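Surface glycan binding protein B (Bacteroides ovatus, PDB 6E57) binds cereal mixed-linkage beta-glucan at the cell surface, where surface glycan-binding proteins are essential for using this polysaccharide. Local coordinates at residues K216-N228 against W236-S248. Numbering follows the deposited sequence.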
# COMPACT_ATOMS: atom_id res chain seq x y z
N LYS A 216 -11.78 5.43 4.30
CA LYS A 216 -11.34 6.61 5.04
C LYS A 216 -11.70 7.87 4.25
O LYS A 216 -11.23 8.08 3.14
CB LYS A 216 -9.83 6.53 5.31
CG LYS A 216 -9.19 7.85 5.71
CD LYS A 216 -7.85 7.71 6.41
CE LYS A 216 -7.13 9.03 6.54
NZ LYS A 216 -6.29 9.06 7.76
N VAL A 217 -12.54 8.71 4.86
CA VAL A 217 -13.03 9.96 4.28
C VAL A 217 -12.20 11.12 4.84
O VAL A 217 -12.13 11.30 6.05
CB VAL A 217 -14.53 10.16 4.59
CG1 VAL A 217 -15.09 11.41 3.93
CG2 VAL A 217 -15.34 8.94 4.19
N THR A 218 -11.58 11.90 3.94
CA THR A 218 -10.77 13.06 4.31
C THR A 218 -10.97 14.20 3.31
O THR A 218 -11.16 13.96 2.11
CB THR A 218 -9.28 12.69 4.41
OG1 THR A 218 -8.55 13.86 4.78
CG2 THR A 218 -8.72 12.13 3.13
N ASN A 219 -10.93 15.43 3.83
CA ASN A 219 -10.92 16.66 3.04
C ASN A 219 -9.48 17.15 2.83
O ASN A 219 -9.24 18.05 2.03
CB ASN A 219 -11.73 17.77 3.71
CG ASN A 219 -13.19 17.43 3.87
OD1 ASN A 219 -13.89 17.23 2.87
ND2 ASN A 219 -13.66 17.36 5.10
N ALA A 220 -8.53 16.55 3.57
CA ALA A 220 -7.15 17.00 3.57
C ALA A 220 -6.48 16.66 2.24
O ALA A 220 -6.79 15.63 1.63
CB ALA A 220 -6.40 16.37 4.72
N SER A 221 -5.58 17.54 1.81
CA SER A 221 -4.64 17.25 0.75
C SER A 221 -3.61 16.25 1.29
O SER A 221 -2.68 16.65 1.99
CB SER A 221 -4.01 18.51 0.24
OG SER A 221 -5.00 19.48 -0.08
N LEU A 222 -3.82 14.96 1.00
CA LEU A 222 -3.01 13.89 1.56
C LEU A 222 -2.17 13.25 0.45
O LEU A 222 -2.70 12.56 -0.42
CB LEU A 222 -3.93 12.86 2.22
CG LEU A 222 -3.24 11.66 2.87
CD1 LEU A 222 -2.43 12.10 4.08
CD2 LEU A 222 -4.25 10.60 3.26
N VAL A 223 -0.86 13.50 0.50
CA VAL A 223 0.12 12.86 -0.36
C VAL A 223 0.35 11.42 0.14
O VAL A 223 0.66 11.22 1.32
CB VAL A 223 1.44 13.66 -0.39
CG1 VAL A 223 2.55 12.92 -1.11
CG2 VAL A 223 1.23 15.05 -0.99
N ILE A 224 0.22 10.45 -0.77
CA ILE A 224 0.15 9.03 -0.41
C ILE A 224 1.39 8.28 -0.93
O ILE A 224 1.94 7.44 -0.22
CB ILE A 224 -1.15 8.40 -0.94
CG1 ILE A 224 -2.39 9.05 -0.30
CG2 ILE A 224 -1.14 6.90 -0.73
CD1 ILE A 224 -3.67 8.80 -1.06
N SER A 225 1.80 8.54 -2.18
CA SER A 225 2.88 7.77 -2.80
C SER A 225 3.66 8.61 -3.81
O SER A 225 3.13 9.56 -4.40
CB SER A 225 2.35 6.51 -3.45
OG SER A 225 1.84 6.79 -4.74
N GLY A 226 4.93 8.23 -3.99
CA GLY A 226 5.83 8.83 -4.95
C GLY A 226 6.69 9.93 -4.35
O GLY A 226 7.47 10.54 -5.06
N ALA A 227 6.58 10.15 -3.03
CA ALA A 227 7.20 11.30 -2.36
C ALA A 227 8.42 10.89 -1.51
O ALA A 227 8.98 11.72 -0.83
CB ALA A 227 6.17 12.01 -1.53
N ASN A 228 8.82 9.61 -1.56
CA ASN A 228 9.95 9.10 -0.77
C ASN A 228 11.28 9.44 -1.45
O ASN A 228 12.28 9.64 -0.77
CB ASN A 228 9.86 7.58 -0.56
CG ASN A 228 8.71 7.19 0.35
OD1 ASN A 228 7.59 7.00 -0.12
ND2 ASN A 228 8.99 7.05 1.64
N TRP A 236 8.81 15.27 -11.29
CA TRP A 236 8.54 14.53 -10.08
C TRP A 236 7.03 14.44 -9.91
O TRP A 236 6.36 15.46 -9.79
CB TRP A 236 9.22 15.23 -8.89
CG TRP A 236 9.09 14.54 -7.57
CD1 TRP A 236 8.78 13.23 -7.33
CD2 TRP A 236 9.33 15.13 -6.27
NE1 TRP A 236 8.79 12.97 -5.99
CE2 TRP A 236 9.12 14.12 -5.31
CE3 TRP A 236 9.69 16.41 -5.83
CZ2 TRP A 236 9.26 14.35 -3.95
CZ3 TRP A 236 9.83 16.63 -4.48
CH2 TRP A 236 9.61 15.62 -3.55
N THR A 237 6.48 13.21 -9.96
CA THR A 237 5.04 13.00 -9.90
C THR A 237 4.67 12.37 -8.55
O THR A 237 5.21 11.33 -8.17
CB THR A 237 4.55 12.16 -11.09
OG1 THR A 237 4.81 12.93 -12.27
CG2 THR A 237 3.08 11.83 -11.02
N ILE A 238 3.72 13.02 -7.87
CA ILE A 238 3.26 12.67 -6.53
C ILE A 238 1.76 12.37 -6.59
O ILE A 238 1.01 13.08 -7.27
CB ILE A 238 3.60 13.82 -5.56
CG1 ILE A 238 5.10 13.86 -5.25
CG2 ILE A 238 2.76 13.76 -4.30
CD1 ILE A 238 5.55 15.11 -4.53
N SER A 239 1.33 11.32 -5.87
CA SER A 239 -0.05 10.82 -5.91
C SER A 239 -0.71 10.95 -4.54
O SER A 239 -0.11 10.60 -3.53
CB SER A 239 -0.08 9.39 -6.39
OG SER A 239 0.34 9.31 -7.74
N GLY A 240 -1.96 11.43 -4.53
CA GLY A 240 -2.70 11.74 -3.31
C GLY A 240 -4.20 11.76 -3.54
O GLY A 240 -4.69 11.09 -4.45
N ILE A 241 -4.93 12.54 -2.73
CA ILE A 241 -6.40 12.51 -2.73
C ILE A 241 -6.97 13.91 -3.02
O ILE A 241 -7.89 14.02 -3.84
CB ILE A 241 -6.95 11.90 -1.43
CG1 ILE A 241 -8.49 11.90 -1.40
CG2 ILE A 241 -6.38 12.58 -0.20
CD1 ILE A 241 -9.13 11.01 -2.42
N ASN A 242 -6.48 14.97 -2.36
CA ASN A 242 -7.05 16.31 -2.58
C ASN A 242 -5.94 17.28 -2.97
O ASN A 242 -5.76 18.34 -2.35
CB ASN A 242 -7.84 16.79 -1.35
CG ASN A 242 -9.10 16.00 -1.11
OD1 ASN A 242 -9.91 15.81 -2.03
ND2 ASN A 242 -9.30 15.55 0.11
N LEU A 243 -5.21 16.93 -4.03
CA LEU A 243 -3.95 17.58 -4.37
C LEU A 243 -4.17 18.85 -5.19
O LEU A 243 -3.22 19.61 -5.40
CB LEU A 243 -3.06 16.58 -5.11
CG LEU A 243 -2.64 15.33 -4.33
CD1 LEU A 243 -1.51 14.61 -5.05
CD2 LEU A 243 -2.22 15.67 -2.91
N GLU A 244 -5.41 19.10 -5.64
CA GLU A 244 -5.73 20.32 -6.41
C GLU A 244 -5.73 21.54 -5.47
O GLU A 244 -5.54 22.67 -5.92
CB GLU A 244 -7.05 20.17 -7.18
CG GLU A 244 -8.30 20.45 -6.37
CD GLU A 244 -8.79 19.31 -5.49
OE1 GLU A 244 -8.02 18.35 -5.28
OE2 GLU A 244 -9.95 19.38 -5.02
N ASN A 245 -5.94 21.29 -4.16
CA ASN A 245 -5.97 22.33 -3.13
C ASN A 245 -4.55 22.80 -2.75
O ASN A 245 -4.41 23.79 -2.04
CB ASN A 245 -6.69 21.86 -1.86
CG ASN A 245 -8.18 21.64 -2.06
OD1 ASN A 245 -8.85 22.44 -2.70
ND2 ASN A 245 -8.70 20.56 -1.50
N ILE A 246 -3.51 22.08 -3.21
CA ILE A 246 -2.12 22.41 -2.87
C ILE A 246 -1.72 23.70 -3.60
O ILE A 246 -1.91 23.82 -4.81
CB ILE A 246 -1.17 21.24 -3.19
CG1 ILE A 246 -1.46 20.04 -2.29
CG2 ILE A 246 0.29 21.69 -3.10
CD1 ILE A 246 -0.51 18.87 -2.46
N ALA A 247 -1.17 24.64 -2.84
CA ALA A 247 -0.69 25.93 -3.33
C ALA A 247 0.83 25.90 -3.54
O ALA A 247 1.35 26.53 -4.46
CB ALA A 247 -1.08 27.03 -2.37
N SER A 248 1.54 25.18 -2.66
CA SER A 248 3.00 25.10 -2.71
C SER A 248 3.52 23.87 -1.95
O SER A 248 2.87 23.38 -1.03
CB SER A 248 3.62 26.36 -2.17
OG SER A 248 3.21 26.59 -0.83
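Trp236 reaches the other segment with its indole edge. NE1 donates to Gly226 O at 2.9 Å, and the acceptor lies close to the ring plane. CG stands anti to the backbone N (chi1 -177°), which carries the ring out toward Gly226. CZ2 rests against Ala227 CA, and Ile238 CD1 covers one ring face near its rim. Ile238 also turns its CG2 onto both methyls of Val223. Ile224 and Ser225 together face Ser239, a classic beta bulge. Ser239 O accepts from Ile224 N at 2.8 Å and from Ser225 N at 3.1 Å. Ser239 N donates to Ser225 O at 2.9 Å. Gly240 passes beside Val223, and Ile224 CD1 lies against Gly240 CA. Ile241 N makes only a weak bond to Leu222 O, but its CG2 packs on Leu222 CB. Asn242 then replaces strand pairing with its side chain. ND2 donates to Thr218 O at 3.2 Å, in its amide plane, and to Ala220 O at 2.9 Å. Both acceptors are met from above their carbonyl planes. Asn242 OD1 is bonded to Ser146 OG. Asn242 O accepts from Ser221 OG at 2.7 Å. Leu243 CD2 meets Val223 CG2 about 4.0 Å away, the two side chains crossing at about a right angle. Ile246 CG1 touches Ser221 CB. Strand 222-225 lies between strand 236-240, antiparallel to it, and strand 292-294, parallel to it. Backbone bonds thus join the strands around the bulge, whereas the buried Asn242 ties down the 218-220 linker after strand 209-217, the last in sequence of the preceding five-stranded sheet.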